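Local coordinates for molybdopterin biosynthesis Mog protein (PDB 2G4R), which probably binds molybdopterin and takes part in the biosynthesis of the molybdenum cofactor in Mycobacterium tuberculosis, at residues G94-D97 against A98-S102; L146-A149 against L150-A154. All blocks are in the same frame, centred on the assembly; numbering follows the deposited sequence.

Contact 1 of 2, residues G94-D97 against A98-S102; sequences GLAD and AIRRS
Asp97 and Arg100 form an i to i+3 salt bridge within the amphipathic helix 93-102 of the probable molybdopterin-binding domain, an alpha/beta fold with helices packed on a mixed sheet. The backbone has regular alpha-helical i to i+4 bonding, from Ala98 N to Gly94 O through Arg101 N to Asp97 O (2.8 Å). In the salt bridge, Arg100 NH1 lies 2.9 Å from Asp97 OD1. That oxygen lies at the guanidinium edge, close to its plane, and uses the lone pair turned away from OD2. The carboxylate itself is twisted by 58° against the guanidinium, and the N-H...O angle of 147° shows a bent bond. A bend at chi3 (-79°) folds the Arg100 chain back toward the preceding turn, bringing Ala96 O over the centre of one guanidinium face, 3.8 Å above it. NH2 of Arg100 donates to Ser113 O and Gly115 O, so contacts on several sides probably fix the rotation of the group. Asp97 OD1 is also hydrogen-bonded to O1 of a bound Tris molecule, probably from the crystallisation liquor. On the buried side, Leu95 CG meets Ile99 CD1 at 4.1 Å; both side chains also touch Ile126 and Cys117 of the sheet, while Leu95 and Ala98 touch Val141 of helix 132-143. Arg101 lies along the solvent-facing side, with Asp97 O over one face of its guanidinium, offset toward the rim. At the edge of that group, one water receives a bond from Arg101 NH2 and gives one to Gly94 O, both 2.6 Å long.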
# COMPACT_ATOMS: atom_id res chain seq x y z
N GLY A 94 22.60 12.25 19.66
CA GLY A 94 23.38 13.22 18.89
C GLY A 94 23.10 13.15 17.38
O GLY A 94 23.12 14.16 16.68
N LEU A 95 22.84 11.94 16.89
CA LEU A 95 22.63 11.75 15.47
C LEU A 95 21.26 12.31 15.07
O LEU A 95 21.18 13.03 14.06
CB LEU A 95 22.67 10.26 15.12
CG LEU A 95 22.59 9.88 13.63
CD1 LEU A 95 23.49 10.74 12.79
CD2 LEU A 95 22.94 8.38 13.46
N ALA A 96 20.22 11.99 15.84
CA ALA A 96 18.87 12.54 15.63
C ALA A 96 18.88 14.09 15.69
O ALA A 96 18.33 14.73 14.80
CB ALA A 96 17.88 11.98 16.62
N ASP A 97 19.57 14.66 16.68
CA ASP A 97 19.71 16.13 16.84
C ASP A 97 20.41 16.72 15.60
O ASP A 97 19.92 17.66 15.02
CB ASP A 97 20.48 16.47 18.14
CG ASP A 97 19.72 16.06 19.46
OD1 ASP A 97 18.58 15.53 19.43
OD2 ASP A 97 20.30 16.32 20.54
N ALA A 98 21.52 16.12 15.17
CA ALA A 98 22.29 16.64 14.02
C ALA A 98 21.43 16.58 12.75
O ALA A 98 21.49 17.49 11.96
CB ALA A 98 23.59 15.86 13.81
N ILE A 99 20.70 15.48 12.55
CA ILE A 99 19.72 15.38 11.44
C ILE A 99 18.68 16.52 11.49
O ILE A 99 18.41 17.13 10.45
CB ILE A 99 19.07 13.99 11.36
CG1 ILE A 99 20.11 12.92 10.93
CG2 ILE A 99 17.87 13.97 10.35
CD1 ILE A 99 19.66 11.47 11.24
N ARG A 100 18.11 16.81 12.67
CA ARG A 100 17.24 17.99 12.83
C ARG A 100 17.94 19.27 12.47
O ARG A 100 17.41 20.09 11.70
CB ARG A 100 16.65 18.13 14.24
CG ARG A 100 15.39 17.32 14.46
CD ARG A 100 14.83 17.61 15.88
NE ARG A 100 15.58 16.86 16.85
CZ ARG A 100 15.37 15.57 17.13
NH1 ARG A 100 16.14 15.00 18.03
NH2 ARG A 100 14.41 14.83 16.52
N ARG A 101 19.14 19.45 12.98
CA ARG A 101 19.84 20.73 12.73
C ARG A 101 20.29 20.89 11.28
O ARG A 101 20.56 21.99 10.87
CB ARG A 101 21.07 20.86 13.59
CG ARG A 101 20.77 21.29 14.99
CD ARG A 101 22.03 21.39 15.79
NE ARG A 101 22.26 20.17 16.59
CZ ARG A 101 23.28 19.32 16.42
NH1 ARG A 101 24.23 19.51 15.52
NH2 ARG A 101 23.36 18.27 17.21
N SER A 102 20.37 19.77 10.55
CA SER A 102 20.89 19.75 9.18
C SER A 102 19.99 20.59 8.26
O SER A 102 20.47 21.28 7.38
CB SER A 102 21.00 18.28 8.69
OG SER A 102 19.76 17.74 8.19
O HOH W 1 24.46 16.04 17.94
O HOH W 2 19.06 19.59 16.99

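Contact 2 of 2, residues L146-A149 against L150-A154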
# COMPACT_ATOMS: atom_id res chain seq x y z
N LEU A 146 28.47 7.15 8.89
CA LEU A 146 28.00 5.78 8.63
C LEU A 146 29.09 4.71 8.81
O LEU A 146 28.89 3.71 9.50
CB LEU A 146 27.38 5.65 7.23
CG LEU A 146 26.72 4.28 6.87
CD1 LEU A 146 25.76 3.77 7.95
CD2 LEU A 146 25.95 4.33 5.54
N ASP A 147 30.26 4.92 8.20
CA ASP A 147 31.29 3.89 8.19
C ASP A 147 31.80 3.62 9.59
O ASP A 147 31.91 2.47 10.03
CB ASP A 147 32.47 4.29 7.30
CG ASP A 147 32.15 4.21 5.82
OD1 ASP A 147 31.61 3.17 5.37
OD2 ASP A 147 32.45 5.20 5.11
N HIS A 148 32.08 4.70 10.31
CA HIS A 148 32.46 4.60 11.69
C HIS A 148 31.37 3.91 12.52
O HIS A 148 31.68 2.99 13.28
CB HIS A 148 32.76 6.00 12.23
CG HIS A 148 33.23 6.01 13.64
ND1 HIS A 148 34.50 5.61 14.00
CD2 HIS A 148 32.60 6.35 14.78
CE1 HIS A 148 34.63 5.71 15.31
NE2 HIS A 148 33.49 6.16 15.81
N ALA A 149 30.09 4.35 12.37
CA ALA A 149 28.98 3.76 13.11
C ALA A 149 28.86 2.26 12.88
O ALA A 149 28.73 1.50 13.84
CB ALA A 149 27.64 4.46 12.77
N LEU A 150 28.96 1.83 11.62
CA LEU A 150 28.88 0.41 11.30
C LEU A 150 30.06 -0.38 11.84
O LEU A 150 29.87 -1.48 12.32
CB LEU A 150 28.75 0.17 9.79
CG LEU A 150 27.43 0.70 9.28
CD1 LEU A 150 27.34 0.48 7.78
CD2 LEU A 150 26.30 0.02 10.00
N GLU A 151 31.25 0.22 11.80
CA GLU A 151 32.45 -0.36 12.37
C GLU A 151 32.27 -0.59 13.86
O GLU A 151 32.53 -1.68 14.34
CB GLU A 151 33.67 0.53 12.17
CG GLU A 151 34.99 -0.24 12.25
CD GLU A 151 36.20 0.62 11.97
OE1 GLU A 151 36.83 0.42 10.91
OE2 GLU A 151 36.55 1.47 12.85
N GLN A 152 31.79 0.44 14.58
CA GLN A 152 31.60 0.35 16.03
C GLN A 152 30.58 -0.70 16.45
O GLN A 152 30.83 -1.50 17.36
CB GLN A 152 31.24 1.71 16.58
CG GLN A 152 32.38 2.69 16.49
CD GLN A 152 33.44 2.40 17.53
OE1 GLN A 152 33.19 2.53 18.73
NE2 GLN A 152 34.63 2.00 17.08
N ILE A 153 29.44 -0.72 15.77
CA ILE A 153 28.40 -1.71 16.02
C ILE A 153 28.94 -3.15 15.84
O ILE A 153 28.55 -4.06 16.59
CB ILE A 153 27.12 -1.50 15.12
CG1 ILE A 153 26.48 -0.13 15.42
CG2 ILE A 153 26.05 -2.56 15.42
CD1 ILE A 153 25.23 0.18 14.57
N ALA A 154 29.84 -3.33 14.89
CA ALA A 154 30.38 -4.66 14.61
C ALA A 154 31.50 -5.10 15.57
O ALA A 154 31.94 -6.24 15.48
CB ALA A 154 30.87 -4.74 13.20
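With CG of His148 anti to the backbone N (chi1 -177°) and CG of Gln152 beside its own backbone N, the two side chains converge one helical turn apart. Gln152 CG sits over one face of the imidazole, 4.0 Å from the ring centroid and 21° off the ring normal, which makes this a CH-pi contact. It is displaced toward the rim, where His148 NE2 is its nearest ring atom at 3.7 Å. A bend at chi2 turns the Gln152 amide until it is almost parallel to the ring, with 4° between the planes. On the inner side, Leu146 CD1 meets Leu150 CD1 at 3.7 Å, and both leucines rest on Val65 of strand 65-69; Leu146 also touches Leu124 and Phe37. The polar end of Asp147 is held by Thr3, through a hydrogen bond between OD1 and Thr3 OG1. The backbone supplies four successive i to i+4 bonds, ending with Ile153 N to Ala149 O at 3.0 Å. Apolar i to i+4 contacts facing the sheet and polar groups facing outward mark 146-153 as an amphipathic C-terminal helix of this alpha/beta fold.

Each contact joins successive turns within its own helix, 93-102 or 146-153, and their centres lie about 18 Å apart, with nearest atoms about 6 Å from each other and no touch. Contact 1 is partly buried, its centre about 12 Å from the centre of the chain; contact 2 is a surface contact, its centre about 17 Å from that point. Strand 123-128 is common to both: residues of 94-102 reach Ile126 and Leu128, whereas those of 146-154 reach Leu124. Each helix turns a leucine-containing apolar pair inward, but the outer chemistry differs. Contact 1 relies on charge and bridging water, while contact 2 sets the aliphatic CG of a glutamine over the face of a histidine ring.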